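Pesticidal crystal protein CRY4AA (Bacillus thuringiensis, PDB 2C9K) kills mosquito larvae by binding to the epithelial cells of the insect midgut and promoting their colloid-osmotic lysis. Local coordinates at residues Y228-T233 with R261-V266; V153-V158 with Y246-Y251; G483-V488 with D501-F506; T350-F355 with F378-G383. All blocks are in the same frame, centred on the assembly; numbering follows the deposited sequence.

Interaction 1: residues Y228-T233 with R261-V266; sequences YRTKMT and REIYQV
The interface between the first two domains of a three-domain delta-endotoxin is exemplified here: helix 222-240, of the N-terminal helical domain, lays Thr230 and Thr233 across strand 262-267, an outer strand of a three-stranded sheet in the second domain. The N-to-C directions of helix 228-233 and strand 262-266 differ by 134°, and the two threonines face the strand one helical turn apart. Thr230 has CG2 anti to its nitrogen, which carries the methyl to Ile263 CD1 (3.7 Å), the two side chains meeting nearly at right angles. Its OG1 lies 3.0 Å from Tyr264 O, while Asn226 O is a rival acceptor for the same proton. A water completes this polar patch: it accepts from Arg229 NE at 2.8 Å, donates to Thr230 OG1 and receives a weak bond from Tyr264 N. The Arg229 guanidinium is further held by Asn226 and by a salt bridge to Glu283. One turn along, Thr233 CG2 packs against Ile263 CG2 (3.8 Å) and over a face of the Arg261 guanidinium, whose NH2 is salt-bridged to Asp238. Thr233 OG1 turns back into its own helix, donating to Arg229 O at 2.7 Å from the opposite face of that carbonyl to Thr233 N.

Interaction 2: residues V153-V158 with Y246-Y251; sequences VLNQAV and YDVGKY
Asn155 points its side-chain amide edge-on at Tyr246 O, which it meets from above the carbonyl plane. ND2 donates to Tyr246 O at 2.6 Å with an N-H...O angle of 157°, the nitrogen standing 40° out of that plane. Having CG anti to the backbone N (chi1 172°) sends the amide outward from the helix, where CG comes level with the edge of the Tyr246 ring and CB reaches CD1 at 3.7 Å. The Tyr246 hydroxyl is engaged by Asn148, on the same helix as Asn155. In the fold, this joins helix 140-164 of the N-terminal helical bundle to the connection leading from helix 222-240 toward the beta domains. Val248 crosses Asn155 at a slant, CG2 against the amide; Val248 and Val158 lie antiparallel alongside each other, with Val158 CG1 3.7 Å from Val248 CB. Next to Val248 in the chain, an Asx motif shapes the connection: Asp247 OD2 accepts from Lys250 N at 2.9 Å, met from above the carboxylate plane, and also bonds Tyr183 OH.

Interaction 3: residues G483-V488 with D501-F506; sequences GTASKV and DFKDHF
Ser486 OG is gripped by two groups, accepting from Lys503 N at 2.6 Å (160° at the hydrogen) and donating to Asp504 OD1 at 2.7 Å. The site illustrates how two chain runs can cross together between the sheets of a beta sandwich: in this third domain, strands 487-489 and 499-501 pair in one sheet, 481-482 and 505-511 in another, and the residues between are tied largely by side-chain bonds. Asp504 CG sits between the backbone N and the carbonyl carbon (chi1 39°), bringing the carboxylate over the opposing chain, where OD2 accepts from Ala485 N at 2.6 Å on its syn side, somewhat out of the plane. OD1 takes a second bond from His505 N, which reaches it from the face opposite Ser486 OG. Toward the first sheet, Asp501 N donates to Lys487 O at 2.6 Å, almost straight along the C=O axis; the return bond is weak. The Lys487 and Asp501 side chains run alongside in the same direction, and a final bend lets NZ meet OD2 at 2.9 Å from above the carboxylate plane. Lys503 NZ makes a long salt bridge to the other oxygen, so the carboxylate probably offsets the nearness of the two ammonium groups. Toward the second sheet, Gly483 N donates to His505 O at 2.9 Å, and Gly483 CA lies over a face of the His505 imidazole in a CH-pi contact, 3.6 Å from the centroid.

Interaction 4: residues T350-F355 with F378-G383; sequences TNIYIF and FFITNG
Tyr353 and Thr381 exchange a reciprocal pair of backbone hydrogen bonds, Thr381 N to Tyr353 O at 2.7 Å and Tyr353 N to Thr381 O at 3.0 Å, both in the plane of the accepting carbonyl. Phe355 N adds a nearly straight bond (168°) to Phe379 O at 3.0 Å, and Phe379 also bonds the Leu356 backbone. Next to the Tyr353-Thr381 pair, Ile354 faces Ile380 as a non-hydrogen-bonded pair, as expected in an antiparallel hairpin. Strands 353-362 and 373-381 are the central two of a four-stranded sheet in the second, beta-prism domain, and these residues lie at the open end of their hairpin. One face is apolar and turned to strand 294-303 of the neighbouring sheet: Ile354 CG1 is 4.0 Å from Ile380 CG1, Ile354 CD1 reaches Phe378 CD2 at 3.5 Å, and both Ile354 and Phe378 touch Leu299. Ile352 CG2 extends this row, 3.5 Å from Ile380 CG2. On the other face Thr381 CG2 approaches the edge of the Tyr353 ring, while Thr381 OG1 bonds Tyr427 O. The Phe355 ring, swung across the partner strand by chi1 of 71°, receives Phe379 O and Phe379 CB over its face, the latter 4.2 Å from the centroid, and Thr381 CB at its edge, 3.7 Å from CD2.

The four contacts sample the three domains from joint to periphery. Interaction 1 lies deepest, its centre about 9 Å from the centre of the chain, and joins two domains through threonine methyls, an arginine face and a bridging water. Residues 246-251 of interaction 2 follow helix 222-240, which carries interaction 1; this contact too is buried, but relies on one side-chain amide hydrogen bond and a valine pair. Interactions 3 and 4 each stay within one beta domain and are partly exposed. Interaction 4 is antiparallel strand pairing with hydrophobic faces, whereas interaction 3, where strands give way to loop, replaces most backbone pairing with carboxylate, hydroxyl and ammonium groups.

Interaction 1: residues Y228-T233 with R261-V266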
loop_
_atom_site.group_PDB
_atom_site.type_symbol
_atom_site.label_atom_id
_atom_site.label_comp_id
_atom_site.label_asym_id
_atom_site.label_seq_id
_atom_site.Cartn_x
_atom_site.Cartn_y
_atom_site.Cartn_z
ATOM N N TYR A 228 9.377 -10.561 1.493
ATOM C CA TYR A 228 8.515 -10.873 0.366
ATOM C C TYR A 228 7.238 -10.023 0.390
ATOM O O TYR A 228 6.722 -9.629 -0.661
ATOM C CB TYR A 228 8.154 -12.349 0.396
ATOM C CG TYR A 228 7.168 -12.733 -0.664
ATOM C CD1 TYR A 228 7.542 -12.811 -2.004
ATOM C CD2 TYR A 228 5.850 -13.016 -0.329
ATOM C CE1 TYR A 228 6.626 -13.168 -2.979
ATOM C CE2 TYR A 228 4.927 -13.373 -1.297
ATOM C CZ TYR A 228 5.317 -13.451 -2.616
ATOM O OH TYR A 228 4.382 -13.833 -3.554
ATOM N N ARG A 229 6.747 -9.744 1.597
ATOM C CA ARG A 229 5.536 -8.954 1.806
ATOM C C ARG A 229 5.766 -7.486 1.476
ATOM O O ARG A 229 4.946 -6.836 0.822
ATOM C CB ARG A 229 5.067 -9.096 3.262
ATOM C CG ARG A 229 3.887 -8.203 3.641
ATOM C CD ARG A 229 3.334 -8.564 5.011
ATOM N NE ARG A 229 4.325 -8.413 6.070
ATOM C CZ ARG A 229 4.188 -8.929 7.286
ATOM N NH1 ARG A 229 3.104 -9.625 7.598
ATOM N NH2 ARG A 229 5.143 -8.761 8.186
ATOM N N THR A 230 6.891 -6.961 1.933
ATOM C CA THR A 230 7.221 -5.574 1.677
ATOM C C THR A 230 7.455 -5.330 0.190
ATOM O O THR A 230 6.965 -4.349 -0.362
ATOM C CB THR A 230 8.464 -5.172 2.463
ATOM O OG1 THR A 230 8.198 -5.327 3.863
ATOM C CG2 THR A 230 8.838 -3.732 2.170
ATOM N N LYS A 231 8.195 -6.224 -0.461
ATOM C CA LYS A 231 8.488 -6.069 -1.885
ATOM C C LYS A 231 7.237 -6.235 -2.734
ATOM O O LYS A 231 6.989 -5.430 -3.626
ATOM C CB LYS A 231 9.548 -7.080 -2.346
ATOM C CG LYS A 231 10.822 -7.096 -1.512
ATOM C CD LYS A 231 11.469 -5.729 -1.440
ATOM C CE LYS A 231 12.534 -5.660 -0.340
ATOM N NZ LYS A 231 13.830 -6.332 -0.679
ATOM N N MET A 232 6.450 -7.271 -2.451
ATOM C CA MET A 232 5.234 -7.532 -3.214
ATOM C C MET A 232 4.113 -6.541 -2.934
ATOM O O MET A 232 3.260 -6.298 -3.789
ATOM C CB MET A 232 4.741 -8.957 -2.960
ATOM C CG MET A 232 5.671 -10.025 -3.501
ATOM S SD MET A 232 6.023 -9.833 -5.268
ATOM C CE MET A 232 7.563 -8.982 -5.238
ATOM N N THR A 233 4.087 -5.968 -1.741
ATOM C CA THR A 233 3.045 -5.000 -1.459
ATOM C C THR A 233 3.261 -3.791 -2.359
ATOM O O THR A 233 2.321 -3.302 -2.983
ATOM C CB THR A 233 3.070 -4.545 -0.002
ATOM O OG1 THR A 233 2.558 -5.594 0.827
ATOM C CG2 THR A 233 2.230 -3.285 0.180
ATOM N N ARG A 261 -2.033 0.837 4.124
ATOM C CA ARG A 261 -1.267 -0.279 4.695
ATOM C C ARG A 261 0.152 0.075 5.175
ATOM O O ARG A 261 0.787 1.004 4.662
ATOM C CB ARG A 261 -1.145 -1.398 3.664
ATOM C CG ARG A 261 0.035 -1.247 2.699
ATOM C CD ARG A 261 -0.049 0.036 1.888
ATOM N NE ARG A 261 1.033 0.152 0.914
ATOM C CZ ARG A 261 2.252 0.603 1.193
ATOM N NH1 ARG A 261 2.550 0.993 2.429
ATOM N NH2 ARG A 261 3.173 0.662 0.234
ATOM N N GLU A 262 0.649 -0.686 6.147
ATOM C CA GLU A 262 2.010 -0.490 6.652
ATOM C C GLU A 262 2.914 -1.607 6.147
ATOM O O GLU A 262 2.454 -2.719 5.880
ATOM C CB GLU A 262 2.064 -0.526 8.188
ATOM C CG GLU A 262 1.583 0.730 8.903
ATOM C CD GLU A 262 1.861 0.710 10.404
ATOM O OE1 GLU A 262 1.354 -0.184 11.108
ATOM O OE2 GLU A 262 2.591 1.596 10.884
ATOM N N ILE A 263 4.199 -1.310 6.000
ATOM C CA ILE A 263 5.167 -2.320 5.593
ATOM C C ILE A 263 6.360 -2.122 6.515
ATOM O O ILE A 263 6.573 -1.025 7.017
ATOM C CB ILE A 263 5.571 -2.202 4.104
ATOM C CG1 ILE A 263 6.200 -0.844 3.818
ATOM C CG2 ILE A 263 4.351 -2.465 3.226
ATOM C CD1 ILE A 263 6.657 -0.695 2.377
ATOM N N TYR A 264 7.124 -3.182 6.753
ATOM C CA TYR A 264 8.243 -3.111 7.688
ATOM C C TYR A 264 9.587 -3.553 7.140
ATOM O O TYR A 264 9.671 -4.433 6.283
ATOM C CB TYR A 264 7.944 -3.972 8.931
ATOM C CG TYR A 264 6.555 -3.811 9.525
ATOM C CD1 TYR A 264 5.441 -4.342 8.892
ATOM C CD2 TYR A 264 6.363 -3.132 10.730
ATOM C CE1 TYR A 264 4.170 -4.208 9.437
ATOM C CE2 TYR A 264 5.099 -2.990 11.285
ATOM C CZ TYR A 264 4.002 -3.531 10.634
ATOM O OH TYR A 264 2.733 -3.392 11.170
ATOM N N GLN A 265 10.639 -2.934 7.663
ATOM C CA GLN A 265 12.009 -3.265 7.303
ATOM C C GLN A 265 12.600 -3.629 8.667
ATOM O O GLN A 265 12.242 -3.013 9.673
ATOM C CB GLN A 265 12.711 -2.048 6.687
ATOM C CG GLN A 265 12.092 -1.578 5.367
ATOM C CD GLN A 265 12.800 -0.364 4.754
ATOM O OE1 GLN A 265 13.222 0.549 5.463
ATOM N NE2 GLN A 265 12.908 -0.344 3.431
ATOM N N VAL A 266 13.480 -4.624 8.735
ATOM C CA VAL A 266 14.010 -5.008 10.042
ATOM C C VAL A 266 15.522 -4.886 10.264
ATOM O O VAL A 266 16.317 -4.925 9.326
ATOM C CB VAL A 266 13.511 -6.443 10.422
ATOM C CG1 VAL A 266 12.848 -7.095 9.222
ATOM C CG2 VAL A 266 14.650 -7.294 10.952
HETATM O O HOH W 1 6.222 -6.344 5.960
#

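Interaction 2: residues V153-V158 with Y246-Y251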
loop_
_atom_site.group_PDB
_atom_site.type_symbol
_atom_site.label_atom_id
_atom_site.label_comp_id
_atom_site.label_asym_id
_atom_site.label_seq_id
_atom_site.Cartn_x
_atom_site.Cartn_y
_atom_site.Cartn_z
ATOM N N VAL A 153 -5.562 0.288 -21.159
ATOM C CA VAL A 153 -6.058 0.493 -22.512
ATOM C C VAL A 153 -7.555 0.227 -22.555
ATOM O O VAL A 153 -8.283 0.899 -23.275
ATOM C CB VAL A 153 -5.344 -0.411 -23.534
ATOM C CG1 VAL A 153 -6.039 -0.315 -24.881
ATOM C CG2 VAL A 153 -3.890 0.021 -23.676
ATOM N N LEU A 154 -8.022 -0.747 -21.787
ATOM C CA LEU A 154 -9.447 -1.036 -21.759
ATOM C C LEU A 154 -10.202 0.139 -21.125
ATOM O O LEU A 154 -11.230 0.577 -21.641
ATOM C CB LEU A 154 -9.707 -2.320 -20.978
ATOM C CG LEU A 154 -9.224 -3.580 -21.690
ATOM C CD1 LEU A 154 -9.330 -4.787 -20.767
ATOM C CD2 LEU A 154 -10.061 -3.787 -22.943
ATOM N N ASN A 155 -9.687 0.648 -20.011
ATOM C CA ASN A 155 -10.315 1.778 -19.333
ATOM C C ASN A 155 -10.353 2.925 -20.320
ATOM O O ASN A 155 -11.327 3.671 -20.384
ATOM C CB ASN A 155 -9.503 2.178 -18.082
ATOM C CG ASN A 155 -9.991 3.481 -17.445
ATOM O OD1 ASN A 155 -9.593 4.572 -17.848
ATOM N ND2 ASN A 155 -10.860 3.364 -16.451
ATOM N N GLN A 156 -9.288 3.043 -21.103
ATOM C CA GLN A 156 -9.179 4.104 -22.097
ATOM C C GLN A 156 -10.187 3.880 -23.230
ATOM O O GLN A 156 -10.894 4.803 -23.638
ATOM C CB GLN A 156 -7.749 4.152 -22.648
ATOM C CG GLN A 156 -7.443 5.387 -23.472
ATOM C CD GLN A 156 -8.274 5.468 -24.750
ATOM O OE1 GLN A 156 -8.032 4.733 -25.715
ATOM N NE2 GLN A 156 -9.265 6.357 -24.755
ATOM N N ALA A 157 -10.249 2.644 -23.718
ATOM C CA ALA A 157 -11.158 2.264 -24.790
ATOM C C ALA A 157 -12.581 2.620 -24.413
ATOM O O ALA A 157 -13.314 3.199 -25.209
ATOM C CB ALA A 157 -11.055 0.767 -25.060
ATOM N N VAL A 158 -12.978 2.263 -23.198
ATOM C CA VAL A 158 -14.319 2.569 -22.734
ATOM C C VAL A 158 -14.559 4.070 -22.788
ATOM O O VAL A 158 -15.578 4.523 -23.295
ATOM C CB VAL A 158 -14.534 2.075 -21.300
ATOM C CG1 VAL A 158 -15.827 2.630 -20.747
ATOM C CG2 VAL A 158 -14.578 0.560 -21.285
ATOM N N TYR A 246 -10.208 1.803 -12.312
ATOM C CA TYR A 246 -10.310 1.647 -13.754
ATOM C C TYR A 246 -11.748 1.374 -14.171
ATOM O O TYR A 246 -12.052 1.382 -15.362
ATOM C CB TYR A 246 -9.415 0.507 -14.247
ATOM C CG TYR A 246 -7.927 0.821 -14.254
ATOM C CD1 TYR A 246 -7.419 1.898 -14.990
ATOM C CD2 TYR A 246 -7.024 0.042 -13.533
ATOM C CE1 TYR A 246 -6.049 2.190 -15.002
ATOM C CE2 TYR A 246 -5.656 0.328 -13.542
ATOM C CZ TYR A 246 -5.178 1.403 -14.274
ATOM O OH TYR A 246 -3.834 1.704 -14.248
ATOM N N ASP A 247 -12.631 1.130 -13.201
ATOM C CA ASP A 247 -14.037 0.854 -13.497
ATOM C C ASP A 247 -14.748 2.139 -13.878
ATOM O O ASP A 247 -15.358 2.801 -13.040
ATOM C CB ASP A 247 -14.731 0.214 -12.288
ATOM C CG ASP A 247 -16.200 -0.144 -12.561
ATOM O OD1 ASP A 247 -16.689 -1.137 -11.977
ATOM O OD2 ASP A 247 -16.874 0.563 -13.340
ATOM N N VAL A 248 -14.659 2.487 -15.154
ATOM C CA VAL A 248 -15.280 3.689 -15.676
ATOM C C VAL A 248 -16.725 3.835 -15.222
ATOM O O VAL A 248 -17.258 4.940 -15.149
ATOM C CB VAL A 248 -15.243 3.686 -17.202
ATOM C CG1 VAL A 248 -15.994 4.888 -17.738
ATOM C CG2 VAL A 248 -13.804 3.671 -17.670
ATOM N N GLY A 249 -17.373 2.717 -14.932
ATOM C CA GLY A 249 -18.749 2.788 -14.484
ATOM C C GLY A 249 -18.817 3.436 -13.119
ATOM O O GLY A 249 -19.532 4.417 -12.932
ATOM N N LYS A 250 -18.054 2.888 -12.176
ATOM C CA LYS A 250 -18.001 3.374 -10.803
ATOM C C LYS A 250 -17.383 4.758 -10.637
ATOM O O LYS A 250 -17.888 5.573 -9.869
ATOM C CB LYS A 250 -17.221 2.384 -9.947
ATOM C CG LYS A 250 -17.842 1.000 -9.839
ATOM C CD LYS A 250 -18.675 0.863 -8.576
ATOM C CE LYS A 250 -20.061 1.474 -8.713
ATOM N NZ LYS A 250 -21.012 0.554 -9.411
ATOM N N TYR A 251 -16.284 5.020 -11.340
ATOM C CA TYR A 251 -15.600 6.314 -11.246
ATOM C C TYR A 251 -15.509 7.048 -12.593
ATOM O O TYR A 251 -14.460 7.071 -13.240
ATOM C CB TYR A 251 -14.201 6.118 -10.652
ATOM C CG TYR A 251 -14.204 5.342 -9.345
ATOM C CD1 TYR A 251 -14.241 3.952 -9.336
ATOM C CD2 TYR A 251 -14.222 6.004 -8.116
ATOM C CE1 TYR A 251 -14.297 3.243 -8.141
ATOM C CE2 TYR A 251 -14.278 5.301 -6.911
ATOM C CZ TYR A 251 -14.317 3.923 -6.933
ATOM O OH TYR A 251 -14.373 3.221 -5.748
#

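Interaction 3: residues G483-V488 with D501-F506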
loop_
_atom_site.group_PDB
_atom_site.type_symbol
_atom_site.label_atom_id
_atom_site.label_comp_id
_atom_site.label_asym_id
_atom_site.label_seq_id
_atom_site.Cartn_x
_atom_site.Cartn_y
_atom_site.Cartn_z
ATOM N N GLY A 483 -15.842 2.630 17.991
ATOM C CA GLY A 483 -16.639 2.074 19.072
ATOM C C GLY A 483 -16.033 0.815 19.681
ATOM O O GLY A 483 -15.178 0.159 19.062
ATOM N N THR A 484 -16.481 0.460 20.886
ATOM C CA THR A 484 -15.954 -0.719 21.568
ATOM C C THR A 484 -16.364 -2.042 20.939
ATOM O O THR A 484 -15.597 -2.991 20.959
ATOM C CB THR A 484 -16.377 -0.760 23.031
ATOM O OG1 THR A 484 -16.177 0.525 23.619
ATOM C CG2 THR A 484 -15.538 -1.778 23.784
ATOM N N ALA A 485 -17.570 -2.115 20.395
ATOM C CA ALA A 485 -18.027 -3.353 19.775
ATOM C C ALA A 485 -17.345 -3.604 18.426
ATOM O O ALA A 485 -17.256 -4.744 17.963
ATOM C CB ALA A 485 -19.539 -3.315 19.590
ATOM N N SER A 486 -16.861 -2.533 17.804
ATOM C CA SER A 486 -16.213 -2.630 16.501
ATOM C C SER A 486 -14.714 -2.883 16.572
ATOM O O SER A 486 -14.113 -2.763 17.632
ATOM C CB SER A 486 -16.480 -1.353 15.716
ATOM O OG SER A 486 -17.873 -1.169 15.589
ATOM N N LYS A 487 -14.111 -3.236 15.445
ATOM C CA LYS A 487 -12.679 -3.481 15.422
ATOM C C LYS A 487 -12.113 -3.372 14.015
ATOM O O LYS A 487 -12.841 -3.441 13.030
ATOM C CB LYS A 487 -12.365 -4.863 16.008
ATOM C CG LYS A 487 -12.905 -6.040 15.215
ATOM C CD LYS A 487 -12.514 -7.357 15.875
ATOM C CE LYS A 487 -12.987 -8.569 15.084
ATOM N NZ LYS A 487 -14.470 -8.607 14.948
ATOM N N VAL A 488 -10.807 -3.178 13.924
ATOM C CA VAL A 488 -10.156 -3.074 12.627
ATOM C C VAL A 488 -9.620 -4.450 12.242
ATOM O O VAL A 488 -8.818 -5.026 12.968
ATOM C CB VAL A 488 -8.965 -2.077 12.659
ATOM C CG1 VAL A 488 -8.257 -2.076 11.312
ATOM C CG2 VAL A 488 -9.450 -0.671 13.011
ATOM N N ASP A 501 -14.686 -3.375 11.163
ATOM C CA ASP A 501 -15.714 -4.378 11.450
ATOM C C ASP A 501 -16.768 -3.569 12.207
ATOM O O ASP A 501 -16.800 -3.551 13.434
ATOM C CB ASP A 501 -15.148 -5.487 12.348
ATOM C CG ASP A 501 -15.994 -6.761 12.324
ATOM O OD1 ASP A 501 -17.245 -6.654 12.344
ATOM O OD2 ASP A 501 -15.403 -7.870 12.298
ATOM N N PHE A 502 -17.613 -2.883 11.448
ATOM C CA PHE A 502 -18.651 -2.009 11.979
ATOM C C PHE A 502 -19.712 -2.699 12.835
ATOM O O PHE A 502 -20.627 -3.334 12.310
ATOM C CB PHE A 502 -19.307 -1.278 10.805
ATOM C CG PHE A 502 -20.126 -0.083 11.195
ATOM C CD1 PHE A 502 -19.793 0.681 12.308
ATOM C CD2 PHE A 502 -21.209 0.315 10.409
ATOM C CE1 PHE A 502 -20.525 1.829 12.632
ATOM C CE2 PHE A 502 -21.946 1.462 10.726
ATOM C CZ PHE A 502 -21.601 2.218 11.839
ATOM N N LYS A 503 -19.590 -2.566 14.154
ATOM C CA LYS A 503 -20.557 -3.161 15.080
ATOM C C LYS A 503 -21.478 -2.101 15.720
ATOM O O LYS A 503 -22.694 -2.292 15.817
ATOM C CB LYS A 503 -19.819 -3.940 16.179
ATOM C CG LYS A 503 -19.893 -5.459 16.060
ATOM C CD LYS A 503 -19.344 -5.948 14.732
ATOM C CE LYS A 503 -19.454 -7.465 14.581
ATOM N NZ LYS A 503 -18.493 -8.225 15.431
ATOM N N ASP A 504 -20.894 -0.985 16.148
ATOM C CA ASP A 504 -21.656 0.081 16.782
ATOM C C ASP A 504 -21.542 1.428 16.074
ATOM O O ASP A 504 -22.426 1.834 15.315
ATOM C CB ASP A 504 -21.209 0.245 18.240
ATOM C CG ASP A 504 -19.701 0.090 18.418
ATOM O OD1 ASP A 504 -18.945 0.428 17.482
ATOM O OD2 ASP A 504 -19.267 -0.359 19.502
ATOM N N HIS A 505 -20.442 2.120 16.332
ATOM C CA HIS A 505 -20.209 3.426 15.746
ATOM C C HIS A 505 -18.722 3.649 15.484
ATOM O O HIS A 505 -17.880 2.900 15.973
ATOM C CB HIS A 505 -20.695 4.490 16.713
ATOM C CG HIS A 505 -20.036 4.413 18.055
ATOM N ND1 HIS A 505 -20.309 3.412 18.962
ATOM C CD2 HIS A 505 -19.092 5.194 18.633
ATOM C CE1 HIS A 505 -19.564 3.580 20.039
ATOM N NE2 HIS A 505 -18.816 4.654 19.865
ATOM N N PHE A 506 -18.417 4.680 14.701
ATOM C CA PHE A 506 -17.041 5.070 14.399
ATOM C C PHE A 506 -17.126 6.410 13.697
ATOM O O PHE A 506 -18.070 6.649 12.953
ATOM C CB PHE A 506 -16.314 4.006 13.544
ATOM C CG PHE A 506 -16.693 3.990 12.080
ATOM C CD1 PHE A 506 -16.123 4.888 11.184
ATOM C CD2 PHE A 506 -17.577 3.029 11.589
ATOM C CE1 PHE A 506 -16.426 4.824 9.817
ATOM C CE2 PHE A 506 -17.889 2.956 10.227
ATOM C CZ PHE A 506 -17.313 3.852 9.343
#

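Interaction 4: residues T350-F355 with F378-G383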
loop_
_atom_site.group_PDB
_atom_site.type_symbol
_atom_site.label_atom_id
_atom_site.label_comp_id
_atom_site.label_asym_id
_atom_site.label_seq_id
_atom_site.Cartn_x
_atom_site.Cartn_y
_atom_site.Cartn_z
ATOM N N THR A 350 2.827 18.769 12.020
ATOM C CA THR A 350 2.035 18.297 10.902
ATOM C C THR A 350 2.734 18.645 9.594
ATOM O O THR A 350 3.341 19.709 9.459
ATOM C CB THR A 350 0.637 18.916 10.918
ATOM O OG1 THR A 350 0.158 18.955 12.269
ATOM C CG2 THR A 350 -0.329 18.064 10.072
ATOM N N ASN A 351 2.646 17.732 8.635
ATOM C CA ASN A 351 3.273 17.914 7.333
ATOM C C ASN A 351 4.804 17.899 7.407
ATOM O O ASN A 351 5.489 18.497 6.570
ATOM C CB ASN A 351 2.769 19.202 6.685
ATOM C CG ASN A 351 1.296 19.122 6.317
ATOM O OD1 ASN A 351 0.876 18.225 5.576
ATOM N ND2 ASN A 351 0.502 20.059 6.834
ATOM N N ILE A 352 5.321 17.214 8.428
ATOM C CA ILE A 352 6.757 17.039 8.634
ATOM C C ILE A 352 6.966 15.528 8.826
ATOM O O ILE A 352 6.609 14.957 9.861
ATOM C CB ILE A 352 7.272 17.815 9.875
ATOM C CG1 ILE A 352 7.530 19.287 9.518
ATOM C CG2 ILE A 352 8.560 17.183 10.386
ATOM C CD1 ILE A 352 6.293 20.119 9.366
ATOM N N TYR A 353 7.547 14.885 7.816
ATOM C CA TYR A 353 7.746 13.447 7.859
ATOM C C TYR A 353 9.170 12.948 7.693
ATOM O O TYR A 353 10.038 13.634 7.153
ATOM C CB TYR A 353 6.877 12.791 6.790
ATOM C CG TYR A 353 5.520 13.435 6.632
ATOM C CD1 TYR A 353 5.262 14.311 5.579
ATOM C CD2 TYR A 353 4.499 13.185 7.546
ATOM C CE1 TYR A 353 4.019 14.925 5.444
ATOM C CE2 TYR A 353 3.251 13.793 7.421
ATOM C CZ TYR A 353 3.018 14.663 6.370
ATOM O OH TYR A 353 1.798 15.293 6.265
ATOM N N ILE A 354 9.392 11.728 8.165
ATOM C CA ILE A 354 10.686 11.075 8.053
ATOM C C ILE A 354 10.561 10.171 6.819
ATOM O O ILE A 354 9.720 9.278 6.793
ATOM C CB ILE A 354 10.991 10.241 9.328
ATOM C CG1 ILE A 354 11.050 11.170 10.544
ATOM C CG2 ILE A 354 12.317 9.526 9.198
ATOM C CD1 ILE A 354 11.123 10.450 11.878
ATOM N N PHE A 355 11.376 10.417 5.793
ATOM C CA PHE A 355 11.295 9.627 4.570
ATOM C C PHE A 355 12.526 8.770 4.321
ATOM O O PHE A 355 12.558 7.965 3.388
ATOM C CB PHE A 355 11.057 10.544 3.374
ATOM C CG PHE A 355 12.241 11.392 3.012
ATOM C CD1 PHE A 355 13.343 10.837 2.362
ATOM C CD2 PHE A 355 12.253 12.746 3.299
ATOM C CE1 PHE A 355 14.442 11.624 1.999
ATOM C CE2 PHE A 355 13.345 13.542 2.943
ATOM C CZ PHE A 355 14.442 12.977 2.290
ATOM N N PHE A 378 17.946 11.214 10.807
ATOM C CA PHE A 378 16.674 11.271 10.112
ATOM C C PHE A 378 16.723 12.244 8.942
ATOM O O PHE A 378 17.363 13.296 9.007
ATOM C CB PHE A 378 15.559 11.690 11.074
ATOM C CG PHE A 378 15.427 10.796 12.270
ATOM C CD1 PHE A 378 16.216 10.999 13.400
ATOM C CD2 PHE A 378 14.541 9.725 12.259
ATOM C CE1 PHE A 378 16.124 10.149 14.502
ATOM C CE2 PHE A 378 14.444 8.870 13.356
ATOM C CZ PHE A 378 15.239 9.084 14.480
ATOM N N PHE A 379 16.068 11.863 7.855
ATOM C CA PHE A 379 15.976 12.714 6.686
ATOM C C PHE A 379 14.503 13.070 6.581
ATOM O O PHE A 379 13.697 12.347 5.998
ATOM C CB PHE A 379 16.486 11.992 5.449
ATOM C CG PHE A 379 17.983 11.910 5.388
ATOM C CD1 PHE A 379 18.753 13.073 5.432
ATOM C CD2 PHE A 379 18.630 10.680 5.293
ATOM C CE1 PHE A 379 20.145 13.015 5.384
ATOM C CE2 PHE A 379 20.021 10.610 5.243
ATOM C CZ PHE A 379 20.782 11.782 5.289
ATOM N N ILE A 380 14.187 14.195 7.211
ATOM C CA ILE A 380 12.849 14.761 7.314
ATOM C C ILE A 380 12.468 15.643 6.128
ATOM O O ILE A 380 13.332 16.155 5.413
ATOM C CB ILE A 380 12.769 15.585 8.618
ATOM C CG1 ILE A 380 12.929 14.637 9.812
ATOM C CG2 ILE A 380 11.486 16.387 8.681
ATOM C CD1 ILE A 380 13.087 15.312 11.152
ATOM N N THR A 381 11.168 15.800 5.913
ATOM C CA THR A 381 10.680 16.646 4.837
ATOM C C THR A 381 9.534 17.501 5.364
ATOM O O THR A 381 8.690 17.020 6.127
ATOM C CB THR A 381 10.184 15.808 3.621
ATOM O OG1 THR A 381 9.815 16.691 2.555
ATOM C CG2 THR A 381 8.978 14.939 3.999
ATOM N N ASN A 382 9.510 18.773 4.980
ATOM C CA ASN A 382 8.441 19.658 5.428
ATOM C C ASN A 382 7.657 20.189 4.242
ATOM O O ASN A 382 6.783 21.033 4.395
ATOM C CB ASN A 382 9.000 20.828 6.244
ATOM C CG ASN A 382 9.801 21.809 5.403
ATOM O OD1 ASN A 382 10.364 22.763 5.935
ATOM N ND2 ASN A 382 9.857 21.583 4.093
ATOM N N GLY A 383 7.985 19.701 3.054
ATOM C CA GLY A 383 7.283 20.146 1.871
ATOM C C GLY A 383 8.037 21.162 1.039
ATOM O O GLY A 383 7.769 21.278 -0.157
#